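Local coordinates for protein NADH oxidase (Thermus thermophilus, PDB 6RVB) that probably uses NADH to reduce coenzyme A disulfide, working as an FAD-dependent flavoprotein of the pyridine nucleotide-disulfide oxidoreductase family, at residues V336-G340 against I401-A405; D189-L195 against K354-I358; T383-G388 against L408-V414; E199-V205 against A331-A335; E24-L28 against I313-E317. All coordinates share one frame; numbering follows the deposited sequence.

Contact 1: V336-G340 against I401-A405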
# COMPACT_ATOMS: atom_id res chain seq x y z
N VAL A 336 -3.48 9.89 -6.82
CA VAL A 336 -4.88 9.94 -6.37
C VAL A 336 -5.58 8.59 -6.57
O VAL A 336 -5.72 8.14 -7.73
CB VAL A 336 -5.68 10.98 -7.14
CG1 VAL A 336 -7.12 10.92 -6.79
CG2 VAL A 336 -5.19 12.35 -6.83
N ALA A 337 -6.01 7.95 -5.48
CA ALA A 337 -6.64 6.69 -5.69
C ALA A 337 -8.05 6.57 -5.13
O ALA A 337 -8.30 6.97 -4.02
CB ALA A 337 -5.79 5.62 -5.24
N THR A 338 -8.97 6.01 -5.88
CA THR A 338 -10.33 5.84 -5.42
C THR A 338 -10.71 4.39 -5.63
O THR A 338 -10.03 3.68 -6.36
CB THR A 338 -11.35 6.76 -6.20
OG1 THR A 338 -11.28 6.61 -7.65
CG2 THR A 338 -11.07 8.16 -5.83
N THR A 339 -11.82 3.98 -5.02
CA THR A 339 -12.29 2.62 -5.05
C THR A 339 -13.71 2.64 -4.49
O THR A 339 -14.03 3.43 -3.56
CB THR A 339 -11.39 1.71 -4.19
OG1 THR A 339 -11.66 0.38 -4.56
CG2 THR A 339 -11.61 1.84 -2.62
N GLY A 340 -14.58 1.76 -4.98
CA GLY A 340 -15.92 1.76 -4.45
C GLY A 340 -16.73 2.92 -4.98
O GLY A 340 -16.38 3.46 -6.00
N ILE A 401 -4.98 2.30 -0.82
CA ILE A 401 -6.28 2.05 -1.39
C ILE A 401 -6.52 0.56 -1.54
O ILE A 401 -7.65 0.11 -1.41
CB ILE A 401 -6.42 2.70 -2.78
CG1 ILE A 401 -7.88 2.80 -3.17
CG2 ILE A 401 -5.79 1.91 -3.80
CD1 ILE A 401 -8.59 3.81 -2.48
N ASP A 402 -5.47 -0.22 -1.79
CA ASP A 402 -5.63 -1.65 -2.00
C ASP A 402 -6.30 -2.30 -0.78
O ASP A 402 -7.08 -3.22 -0.91
CB ASP A 402 -4.30 -2.34 -2.40
CG ASP A 402 -3.97 -2.15 -3.86
OD1 ASP A 402 -4.92 -1.77 -4.62
OD2 ASP A 402 -2.78 -2.35 -4.31
N VAL A 403 -6.03 -1.79 0.42
CA VAL A 403 -6.62 -2.33 1.61
C VAL A 403 -8.14 -2.23 1.55
O VAL A 403 -8.85 -3.20 1.81
CB VAL A 403 -6.13 -1.66 2.89
CG1 VAL A 403 -6.92 -2.23 4.09
CG2 VAL A 403 -4.70 -2.04 3.08
N LEU A 404 -8.65 -1.07 1.16
CA LEU A 404 -10.07 -0.86 1.14
C LEU A 404 -10.67 -1.69 0.06
O LEU A 404 -11.76 -2.21 0.27
CB LEU A 404 -10.38 0.59 0.92
CG LEU A 404 -9.82 1.62 1.88
CD1 LEU A 404 -10.13 2.98 1.25
CD2 LEU A 404 -10.49 1.43 3.18
N ALA A 405 -10.00 -1.83 -1.08
CA ALA A 405 -10.50 -2.77 -2.07
C ALA A 405 -10.57 -4.17 -1.50
O ALA A 405 -11.55 -4.87 -1.74
CB ALA A 405 -9.71 -2.75 -3.29

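Contact 2: D189-L195 against K354-I358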
# COMPACT_ATOMS: atom_id res chain seq x y z
N ASP A 189 -16.27 12.68 -5.02
CA ASP A 189 -16.44 13.64 -3.93
C ASP A 189 -15.48 14.83 -3.94
O ASP A 189 -14.35 14.73 -4.46
CB ASP A 189 -16.35 12.90 -2.65
CG ASP A 189 -17.59 12.14 -2.36
OD1 ASP A 189 -18.68 12.51 -2.86
OD2 ASP A 189 -17.44 11.20 -1.58
N PRO A 190 -15.94 16.01 -3.48
CA PRO A 190 -15.23 17.21 -3.99
C PRO A 190 -13.98 17.64 -3.24
O PRO A 190 -13.37 18.55 -3.78
CB PRO A 190 -16.31 18.29 -3.99
CG PRO A 190 -17.13 17.93 -2.98
CD PRO A 190 -17.27 16.40 -3.02
N GLU A 191 -13.64 16.99 -2.11
CA GLU A 191 -12.40 17.21 -1.35
C GLU A 191 -11.19 16.83 -2.25
O GLU A 191 -10.13 17.49 -2.24
CB GLU A 191 -12.33 16.36 -0.07
CG GLU A 191 -13.22 16.66 1.07
CD GLU A 191 -14.72 16.15 1.02
OE1 GLU A 191 -15.32 15.94 -0.10
OE2 GLU A 191 -15.28 16.02 2.18
N VAL A 192 -11.35 15.75 -3.00
CA VAL A 192 -10.28 15.31 -3.87
C VAL A 192 -10.16 16.31 -4.99
O VAL A 192 -9.09 16.79 -5.24
CB VAL A 192 -10.47 13.87 -4.38
CG1 VAL A 192 -9.50 13.57 -5.56
CG2 VAL A 192 -10.27 12.96 -3.25
N GLY A 193 -11.25 16.60 -5.69
CA GLY A 193 -11.26 17.64 -6.73
C GLY A 193 -10.53 18.92 -6.27
O GLY A 193 -9.79 19.52 -7.07
N ALA A 194 -10.73 19.33 -5.01
CA ALA A 194 -10.05 20.49 -4.50
C ALA A 194 -8.52 20.37 -4.46
O ALA A 194 -7.80 21.32 -4.83
CB ALA A 194 -10.49 20.74 -3.19
N LEU A 195 -8.04 19.25 -3.91
CA LEU A 195 -6.63 19.01 -3.72
C LEU A 195 -5.98 19.03 -5.11
O LEU A 195 -4.80 19.40 -5.28
CB LEU A 195 -6.37 17.67 -3.03
CG LEU A 195 -6.60 17.53 -1.52
CD1 LEU A 195 -6.38 16.16 -1.06
CD2 LEU A 195 -5.62 18.30 -0.77
N LYS A 354 -22.55 8.09 4.69
CA LYS A 354 -21.85 9.18 5.31
C LYS A 354 -20.41 9.12 4.80
O LYS A 354 -19.97 8.09 4.33
CB LYS A 354 -21.91 9.03 6.85
CG LYS A 354 -23.23 9.56 7.48
CD LYS A 354 -23.25 9.34 8.99
CE LYS A 354 -24.22 10.28 9.70
NZ LYS A 354 -24.03 11.74 9.34
N LYS A 355 -19.68 10.23 4.87
CA LYS A 355 -18.24 10.20 4.64
C LYS A 355 -17.39 10.69 5.80
O LYS A 355 -17.89 11.35 6.71
CB LYS A 355 -17.87 10.99 3.40
CG LYS A 355 -17.91 12.40 3.52
CD LYS A 355 -17.67 13.04 2.19
CE LYS A 355 -17.92 14.53 2.19
NZ LYS A 355 -18.19 14.87 0.75
N VAL A 356 -16.11 10.38 5.76
CA VAL A 356 -15.18 10.96 6.65
C VAL A 356 -13.93 11.29 5.81
O VAL A 356 -13.64 10.58 4.87
CB VAL A 356 -14.93 10.02 7.83
CG1 VAL A 356 -13.99 8.93 7.48
CG2 VAL A 356 -14.26 10.75 8.86
N PHE A 357 -13.21 12.37 6.09
CA PHE A 357 -12.07 12.73 5.19
C PHE A 357 -10.97 13.37 6.02
O PHE A 357 -11.17 14.47 6.53
CB PHE A 357 -12.54 13.72 4.12
CG PHE A 357 -11.50 14.11 3.14
CD1 PHE A 357 -10.66 15.17 3.38
CD2 PHE A 357 -11.35 13.41 1.93
CE1 PHE A 357 -9.62 15.53 2.46
CE2 PHE A 357 -10.31 13.76 0.98
CZ PHE A 357 -9.45 14.82 1.27
N ILE A 358 -9.86 12.66 6.19
CA ILE A 358 -8.88 13.07 7.15
C ILE A 358 -7.61 13.34 6.43
O ILE A 358 -7.48 12.86 5.34
CB ILE A 358 -8.68 12.15 8.35
CG1 ILE A 358 -8.11 10.84 7.94
CG2 ILE A 358 -9.90 11.95 8.98
CD1 ILE A 358 -6.69 10.86 7.80

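Contact 3: T383-G388 against L408-V414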
# COMPACT_ATOMS: atom_id res chain seq x y z
N THR A 383 -25.05 -0.08 9.64
CA THR A 383 -24.28 -1.30 9.51
C THR A 383 -22.82 -1.05 9.60
O THR A 383 -22.05 -1.88 10.08
CB THR A 383 -24.50 -1.83 8.17
OG1 THR A 383 -24.43 -0.75 7.26
CG2 THR A 383 -25.83 -2.47 8.11
N GLY A 384 -22.40 0.10 9.15
CA GLY A 384 -21.00 0.40 9.09
C GLY A 384 -20.28 -0.15 7.88
O GLY A 384 -19.09 -0.06 7.78
N ARG A 385 -21.05 -0.72 6.97
CA ARG A 385 -20.56 -1.33 5.79
C ARG A 385 -19.79 -0.30 4.99
O ARG A 385 -20.35 0.74 4.71
CB ARG A 385 -21.75 -1.84 5.02
CG ARG A 385 -21.35 -2.51 3.73
CD ARG A 385 -22.54 -2.91 2.94
NE ARG A 385 -22.26 -3.19 1.54
CZ ARG A 385 -23.22 -3.24 0.59
NH1 ARG A 385 -24.53 -3.03 0.93
NH2 ARG A 385 -22.88 -3.50 -0.72
N LEU A 386 -18.53 -0.57 4.63
CA LEU A 386 -17.79 0.29 3.68
C LEU A 386 -18.40 0.22 2.35
O LEU A 386 -18.79 -0.85 1.92
CB LEU A 386 -16.38 -0.21 3.39
CG LEU A 386 -15.08 0.24 4.03
CD1 LEU A 386 -15.23 1.71 4.32
CD2 LEU A 386 -14.91 -0.52 5.29
N LEU A 387 -18.36 1.33 1.64
CA LEU A 387 -18.95 1.47 0.31
C LEU A 387 -18.03 2.13 -0.72
O LEU A 387 -18.34 2.10 -1.90
CB LEU A 387 -20.22 2.31 0.36
CG LEU A 387 -21.42 1.92 1.19
CD1 LEU A 387 -22.36 3.10 1.13
CD2 LEU A 387 -22.04 0.74 0.63
N GLY A 388 -16.94 2.77 -0.28
CA GLY A 388 -16.02 3.42 -1.19
C GLY A 388 -14.99 4.11 -0.37
O GLY A 388 -15.13 4.14 0.82
N LEU A 408 -13.88 -3.97 0.66
CA LEU A 408 -14.99 -3.92 -0.24
C LEU A 408 -15.37 -5.26 -0.86
O LEU A 408 -16.52 -5.47 -1.27
CB LEU A 408 -14.68 -2.90 -1.32
CG LEU A 408 -15.49 -1.60 -1.37
CD1 LEU A 408 -15.86 -1.17 -0.05
CD2 LEU A 408 -14.65 -0.64 -1.93
N HIS A 409 -14.42 -6.18 -0.92
CA HIS A 409 -14.64 -7.36 -1.75
C HIS A 409 -15.56 -8.37 -1.09
O HIS A 409 -16.52 -8.84 -1.74
CB HIS A 409 -13.30 -7.99 -2.15
CG HIS A 409 -13.38 -8.84 -3.38
ND1 HIS A 409 -13.60 -10.21 -3.31
CD2 HIS A 409 -13.30 -8.52 -4.70
CE1 HIS A 409 -13.68 -10.70 -4.53
NE2 HIS A 409 -13.51 -9.70 -5.39
N ARG A 410 -15.26 -8.70 0.17
CA ARG A 410 -16.23 -9.32 1.11
C ARG A 410 -17.23 -8.17 1.54
O ARG A 410 -17.38 -7.22 0.83
CB ARG A 410 -15.48 -9.95 2.29
CG ARG A 410 -15.09 -8.91 3.43
CD ARG A 410 -15.24 -9.39 4.97
NE ARG A 410 -14.28 -8.75 5.93
CZ ARG A 410 -12.93 -8.66 5.79
NH1 ARG A 410 -12.29 -9.09 4.69
NH2 ARG A 410 -12.19 -8.09 6.74
N GLU A 411 -17.91 -8.12 2.65
CA GLU A 411 -18.69 -6.88 2.80
C GLU A 411 -17.95 -5.79 3.46
O GLU A 411 -17.86 -4.64 2.95
CB GLU A 411 -19.95 -7.09 3.59
CG GLU A 411 -20.96 -8.08 2.84
CD GLU A 411 -21.34 -7.62 1.45
OE1 GLU A 411 -20.74 -6.55 1.08
OE2 GLU A 411 -22.20 -8.34 0.81
N GLY A 412 -17.44 -6.10 4.61
CA GLY A 412 -16.35 -5.31 5.15
C GLY A 412 -16.79 -3.98 5.75
O GLY A 412 -17.31 -3.12 5.03
N SER A 413 -16.61 -3.81 7.06
CA SER A 413 -17.09 -2.62 7.70
C SER A 413 -15.98 -1.71 8.18
O SER A 413 -14.84 -2.10 8.25
CB SER A 413 -17.94 -3.01 8.91
OG SER A 413 -17.30 -3.99 9.71
N VAL A 414 -16.31 -0.51 8.58
CA VAL A 414 -15.39 0.28 9.33
C VAL A 414 -14.83 -0.48 10.53
O VAL A 414 -13.64 -0.40 10.87
CB VAL A 414 -16.10 1.48 9.85
CG1 VAL A 414 -15.21 2.27 10.76
CG2 VAL A 414 -16.58 2.29 8.69

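Contact 4: E199-V205 against A331-A335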
# COMPACT_ATOMS: atom_id res chain seq x y z
N GLU A 199 -3.10 21.58 -6.76
CA GLU A 199 -1.87 21.17 -7.36
C GLU A 199 -1.74 21.60 -8.78
O GLU A 199 -0.64 21.90 -9.21
CB GLU A 199 -1.63 19.69 -7.28
CG GLU A 199 -0.62 19.41 -6.21
CD GLU A 199 0.76 19.17 -6.76
OE1 GLU A 199 0.78 18.58 -7.86
OE2 GLU A 199 1.79 19.56 -6.10
N LEU A 200 -2.82 21.65 -9.53
CA LEU A 200 -2.66 21.99 -10.92
C LEU A 200 -2.23 23.43 -10.98
O LEU A 200 -1.41 23.79 -11.82
CB LEU A 200 -3.93 21.77 -11.68
CG LEU A 200 -4.41 20.37 -11.93
CD1 LEU A 200 -5.86 20.30 -12.32
CD2 LEU A 200 -3.62 19.97 -13.00
N GLU A 201 -2.80 24.25 -10.10
CA GLU A 201 -2.51 25.66 -10.12
C GLU A 201 -1.09 25.97 -9.67
O GLU A 201 -0.35 26.71 -10.33
CB GLU A 201 -3.50 26.41 -9.32
CG GLU A 201 -4.76 26.52 -10.07
CD GLU A 201 -5.88 27.06 -9.27
OE1 GLU A 201 -5.77 27.25 -8.03
OE2 GLU A 201 -6.89 27.25 -9.92
N ARG A 202 -0.69 25.38 -8.55
CA ARG A 202 0.71 25.35 -8.12
C ARG A 202 1.68 25.03 -9.28
O ARG A 202 2.78 25.36 -9.21
CB ARG A 202 0.84 24.36 -6.96
CG ARG A 202 2.19 24.26 -6.34
CD ARG A 202 2.24 23.19 -5.28
NE ARG A 202 1.11 23.24 -4.35
CZ ARG A 202 1.13 23.81 -3.13
NH1 ARG A 202 2.25 24.43 -2.70
NH2 ARG A 202 0.06 23.76 -2.32
N HIS A 203 1.27 24.38 -10.36
CA HIS A 203 2.20 24.06 -11.43
C HIS A 203 1.87 24.75 -12.70
O HIS A 203 2.32 24.37 -13.78
CB HIS A 203 2.28 22.59 -11.70
CG HIS A 203 3.05 21.87 -10.67
ND1 HIS A 203 2.51 21.43 -9.49
CD2 HIS A 203 4.36 21.60 -10.60
CE1 HIS A 203 3.44 20.87 -8.74
NE2 HIS A 203 4.57 20.94 -9.40
N GLY A 204 1.08 25.79 -12.56
CA GLY A 204 0.94 26.69 -13.66
C GLY A 204 -0.09 26.37 -14.68
O GLY A 204 -0.01 26.87 -15.78
N VAL A 205 -1.07 25.55 -14.32
CA VAL A 205 -2.15 25.19 -15.23
C VAL A 205 -3.29 26.09 -14.80
O VAL A 205 -3.49 26.34 -13.61
CB VAL A 205 -2.53 23.75 -15.04
CG1 VAL A 205 -3.83 23.48 -15.64
CG2 VAL A 205 -1.47 22.84 -15.56
N ALA A 331 -0.99 12.85 -10.93
CA ALA A 331 -1.15 14.19 -11.50
C ALA A 331 -0.14 15.10 -10.82
O ALA A 331 -0.29 15.38 -9.62
CB ALA A 331 -2.55 14.66 -11.29
N PHE A 332 0.93 15.48 -11.53
CA PHE A 332 2.05 16.15 -10.90
C PHE A 332 2.55 15.45 -9.63
O PHE A 332 3.05 14.30 -9.67
CB PHE A 332 1.73 17.61 -10.64
CG PHE A 332 1.38 18.38 -11.89
CD1 PHE A 332 2.33 18.94 -12.65
CD2 PHE A 332 0.06 18.46 -12.33
CE1 PHE A 332 2.01 19.53 -13.81
CE2 PHE A 332 -0.29 19.08 -13.50
CZ PHE A 332 0.67 19.61 -14.24
N ASP A 333 2.44 16.10 -8.49
CA ASP A 333 3.01 15.56 -7.28
C ASP A 333 1.96 14.87 -6.42
O ASP A 333 2.19 14.61 -5.22
CB ASP A 333 3.71 16.66 -6.44
CG ASP A 333 4.90 17.37 -7.21
OD1 ASP A 333 5.68 16.72 -8.01
OD2 ASP A 333 5.04 18.63 -7.01
N LEU A 334 0.79 14.55 -6.99
CA LEU A 334 -0.21 13.82 -6.25
C LEU A 334 -0.41 12.50 -6.88
O LEU A 334 -0.47 12.43 -8.11
CB LEU A 334 -1.50 14.59 -6.27
CG LEU A 334 -1.56 15.81 -5.40
CD1 LEU A 334 -2.92 16.29 -5.41
CD2 LEU A 334 -1.11 15.42 -4.01
N ALA A 335 -0.50 11.45 -6.06
CA ALA A 335 -1.05 10.12 -6.47
C ALA A 335 -2.48 10.01 -5.95
O ALA A 335 -2.68 10.13 -4.73
CB ALA A 335 -0.21 9.03 -5.90

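Contact 5: E24-L28 against I313-E317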
# COMPACT_ATOMS: atom_id res chain seq x y z
N GLU A 24 -2.11 -22.35 -22.97
CA GLU A 24 -2.72 -23.19 -22.02
C GLU A 24 -3.14 -24.38 -22.84
O GLU A 24 -3.33 -25.49 -22.34
CB GLU A 24 -3.85 -22.38 -21.35
CG GLU A 24 -4.15 -22.81 -19.99
CD GLU A 24 -3.00 -22.69 -19.04
OE1 GLU A 24 -2.74 -23.68 -18.30
OE2 GLU A 24 -2.37 -21.59 -19.01
N ASN A 25 -3.27 -24.17 -24.13
CA ASN A 25 -3.61 -25.26 -25.04
C ASN A 25 -3.05 -25.05 -26.44
O ASN A 25 -3.69 -24.43 -27.28
CB ASN A 25 -5.12 -25.46 -25.13
CG ASN A 25 -5.51 -26.40 -26.31
OD1 ASN A 25 -4.65 -26.92 -26.95
ND2 ASN A 25 -6.78 -26.62 -26.54
N PRO A 26 -1.87 -25.56 -26.68
CA PRO A 26 -1.11 -25.19 -27.88
C PRO A 26 -1.72 -25.74 -29.13
O PRO A 26 -1.45 -25.25 -30.22
CB PRO A 26 0.26 -25.78 -27.63
CG PRO A 26 0.40 -25.79 -26.15
CD PRO A 26 -1.01 -26.08 -25.62
N GLU A 27 -2.58 -26.72 -28.98
CA GLU A 27 -3.31 -27.27 -30.13
C GLU A 27 -4.10 -26.23 -30.90
O GLU A 27 -4.39 -26.41 -32.06
CB GLU A 27 -4.33 -28.34 -29.69
CG GLU A 27 -3.81 -29.75 -29.42
CD GLU A 27 -2.53 -30.07 -30.16
OE1 GLU A 27 -2.67 -30.65 -31.26
OE2 GLU A 27 -1.40 -29.77 -29.66
N LEU A 28 -4.53 -25.19 -30.21
CA LEU A 28 -5.46 -24.21 -30.72
C LEU A 28 -4.85 -23.48 -31.87
O LEU A 28 -3.66 -23.20 -31.85
CB LEU A 28 -5.74 -23.21 -29.59
CG LEU A 28 -6.92 -23.54 -28.68
CD1 LEU A 28 -6.97 -22.54 -27.53
CD2 LEU A 28 -8.16 -23.42 -29.52
N ILE A 313 -11.53 -20.89 -22.98
CA ILE A 313 -11.37 -21.46 -24.30
C ILE A 313 -10.40 -22.60 -24.35
O ILE A 313 -10.72 -23.58 -24.93
CB ILE A 313 -10.99 -20.34 -25.40
CG1 ILE A 313 -12.20 -19.44 -25.71
CG2 ILE A 313 -10.56 -20.96 -26.70
CD1 ILE A 313 -11.86 -18.21 -26.39
N ALA A 314 -9.23 -22.48 -23.76
CA ALA A 314 -8.28 -23.57 -23.79
C ALA A 314 -8.75 -24.79 -22.99
O ALA A 314 -8.06 -25.79 -22.88
CB ALA A 314 -6.92 -23.09 -23.28
N GLY A 315 -9.91 -24.68 -22.37
CA GLY A 315 -10.46 -25.69 -21.48
C GLY A 315 -10.00 -25.75 -20.05
O GLY A 315 -10.20 -26.72 -19.38
N ARG A 316 -9.32 -24.74 -19.58
CA ARG A 316 -9.08 -24.66 -18.18
C ARG A 316 -10.32 -24.11 -17.49
O ARG A 316 -11.23 -23.57 -18.14
CB ARG A 316 -7.92 -23.72 -17.98
CG ARG A 316 -6.74 -24.20 -18.59
CD ARG A 316 -6.11 -25.17 -17.65
NE ARG A 316 -4.96 -25.82 -18.28
CZ ARG A 316 -5.03 -26.77 -19.22
NH1 ARG A 316 -6.20 -27.18 -19.68
NH2 ARG A 316 -3.93 -27.29 -19.71
N GLU A 317 -10.33 -24.23 -16.18
CA GLU A 317 -11.37 -23.67 -15.39
C GLU A 317 -10.95 -22.27 -14.94
O GLU A 317 -9.93 -22.11 -14.29
CB GLU A 317 -11.65 -24.55 -14.15
CG GLU A 317 -12.52 -23.87 -13.11
CD GLU A 317 -12.67 -24.69 -11.87
OE1 GLU A 317 -11.61 -25.32 -11.51
OE2 GLU A 317 -13.83 -24.66 -11.29

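Contact 1: V336-G340 against I401-A405
Ile401 and Thr339 carry this contact, their side chains sliding past each other in opposite directions. Ile401 CD1 lies 3.6 Å from Thr339 CG2, and Ile401 CG1 runs beside Thr339 CB at 3.8 Å. The same CD1 also meets the backbone, 3.5 Å from Ala337 O, so the end of the isoleucine rests on the strand itself. Because CG1 of Ile401 stands anti to its own N (chi1 -163°), the longer branch reaches Thr339 while the shorter one, CG2, faces the methyl of Ala337. Ala337 CB sits 3.9 Å from Ile401 CB. One turn further along the helix, Leu404 CB approaches Thr339 CG2 at 4.0 Å, and the methyl of Ala405 lies beside the threonine hydroxyl. No hydrogen bond crosses between the segments. Thr339 OG1 is instead bonded to OG1 of Thr326, which probably helps keep the threonine methyl turned to the helix.

The strand and helix segments run almost parallel, 4° apart, with their axes 8.4 Å from each other. Thr338 points away from the helix and packs on Trp188 and near Tyr159, an NAD-binding residue. On its outer side the helix meets the second subunit, where Asp402 OD1 accepts a hydrogen bond from Ala423 N of that subunit. Helix 401-409 thus lies between the dimer partner and strand 334-340, which runs between strands 327-331 and 386-393 in the antiparallel sheet.

Contact 2: D189-L195 against K354-I358
Glu191 lays its aliphatic part over one face of the Phe357 ring, with CB 3.5 Å from the ring centroid and only 13° off the ring normal, a CH-pi contact centred on the ring. CG follows over the same face, 3.7 Å from Phe357 CG. The chain then bends at chi2 (80°), which carries the carboxylate beyond the ring toward Lys355. There Lys355 NZ donates to Glu191 OE1 at 3.2 Å, on the syn lone pair, and completes a salt bridge between helix and strand. The lysine is extended beyond CG and meets the glutamate from the opposite direction, so the two chains together span the gap between the backbones.

This is a helix on an antiparallel sheet that joins two domains: helix 190-202 comes from the nucleotide-binding part of the chain, and strand 353-361 is an outermost strand of the dimerisation-domain sheet. The segment axes stand 10.7 Å apart and 28° from parallel, a separation bridged by long side chains. Leu195 CD1 touches the Phe357 ring at its edge, 4.1 Å from CZ, and Val192 CG2 comes up obliquely to CE2. Trp374, on the adjoining strand, also meets the Phe357 ring.

At the N-terminus of the helix, Asp189 OD1 lies 4.3 Å from Lys355 NZ, too far for a salt bridge. Its carboxylate is held by the backbone N atoms of Leu343 and Glu344.

Contact 3: T383-G388 against L408-V414
Gly384 and Val414, together with Leu386 and Gly412, pair their backbones around a single antiparallel bridge in which Arg385 and Ser413 are the non-hydrogen-bonded pair. Val414 N donates to Gly384 O at 2.9 Å, and Leu386 N donates to Gly412 O, also at 2.9 Å and in the carbonyl plane. The bridge ties the start of strand 386-393 to the link between helices 401-409 and 414-418 in the dimerisation domain. Ser413 is the N-cap of the second helix, its hydroxyl capping a backbone N in the first turn. Just beyond the bridge, Leu387 and Gly388 both face Val378 in a classic beta bulge.

Charge contributes more loosely. Arg385 NE and Glu411 OE1 form a long salt bridge of 3.7 Å, with the oxygen well out of the guanidinium plane and the carboxylate turned 67° from it, so charge alone draws them together. At the other end of the guanidinium, NH2 makes a weak hydrogen bond to Val289 O.

The apolar pair is Leu386 CB with Leu408 CD1, 3.6 Å apart. Two methyls also pack on backbone carbonyls: Leu408 CD1 lies 3.5 Å from Leu386 O, and Val414 CG2 3.6 Å from Gly384 O.

Contact 4: E199-V205 against A331-A335
Phe332 and His203 form the dense centre of this contact, their rings in an offset stack with centroids 4.8 Å apart and planes at 17°. The offset brings each CB over the face of the other ring: His203 CB stands 4.0 Å from the Phe332 centroid in a CH-pi contact, and Phe332 CB does likewise over the imidazole. Leu200 CD2 abuts the edge of the phenyl ring at CE2, 3.5 Å away, and Val205 CG2 reaches CZ at 4.1 Å. The imidazole is fixed in rotation by a bond within its own segment, His203 ND1 to Glu199 O at 3.2 Å, with the acceptor in the ring plane.

Glu199 marks the passage from this core to the outer side. Its chain bends at chi2 (-101°), laying CG against Leu334 CG at 3.8 Å and lifting OE1 to the turn, where Asp333 N donates to it at 3.1 Å from above the carboxylate plane. Further out, the exposed Asp333 is less closely engaged. Its OD2 lies at the edge of the imidazole and 3.5 Å from Glu199 OE2, a pairing of like charges that might favour protonation of one carboxylate; Arg394 packs on Glu199 nearby.

A helix end meets a hairpin turn here. Helix 190-202 ends in a Schellman motif with Gly204 as C-prime residue, and residues 331-334 form the type II' turn of the hairpin between strands 327-331 and 334-340. Thus a tight beta hairpin of the dimerisation domain docks on the closing helix turn of the NAD-binding, Rossmann-type domain.

Contact 5: E24-L28 against I313-E317
Glu24 and Arg316 make the salt bridge of this contact, with Arg316 NE 3.1 Å from Glu24 OE1. The hydrogen bond within it is weak, its N-H...O angle only 134°; the two chains cross at about a right angle, with the carboxylate and guanidinium planes 75° apart. Both chains bend at chi2, and their aliphatic parts meet before the charged ends do, Glu24 CG against Arg316 CG. The backbone carbonyl of Glu24 lies over one face of the guanidinium rather than at an N-H. The other carboxylate oxygen, OE2, belongs to a salt bridge with Lys20, a coenzyme A-binding residue one helical turn back. Glu24 therefore stands between Lys20 and Arg316, which probably favours its ionised form.

Packing beneath this pair centres on the methyl of Ala314. Asn25 CB touches Ala314 CB at 3.5 Å and Glu24 CB approaches it at 3.7 Å, so two successive residues close on one small side chain. Deeper in, Leu28 CD1 reaches Ile313 CG2 at 4.0 Å, crossing it at about a right angle, and also lies over Ala314 CA at 4.1 Å. Ile313 continues inward onto His108 and Val110 of strand 108-111.

Two helix ends meet here. Helix 299-313 closes in a Schellman motif at Gly315, while helix 13-24 gives way to a type I turn, Asn25 to Leu28. That turn closes the helix-to-strand half of the beta-alpha-beta unit 4-8, 13-24, 29-34 of the FAD-binding Rossmann-type domain, and Lys20 and Arg23 bind coenzyme A near the end of helix 13-24.

Contacts 1 to 4 gather around the antiparallel sheet of the dimerisation domain, whereas contact 5 stands apart in the FAD-binding part, with its centre about 46 Å from that of contact 2. Contacts 1 and 3 share helix 401-409, lie about 12 Å apart between centres, cross along the chain, and both reach the second subunit. Contacts 2 and 4 share helix 190-202, with centres about 17 Å apart; along the chain contact 4 is nested inside the loop closed by contact 2. Strand 334-340 links contacts 1 and 4, and contact 4 closes before contact 1 opens. The sheet therefore joins the dimer-facing helix to the nucleotide-binding domain, while contact 5 pairs two helix ends near coenzyme A.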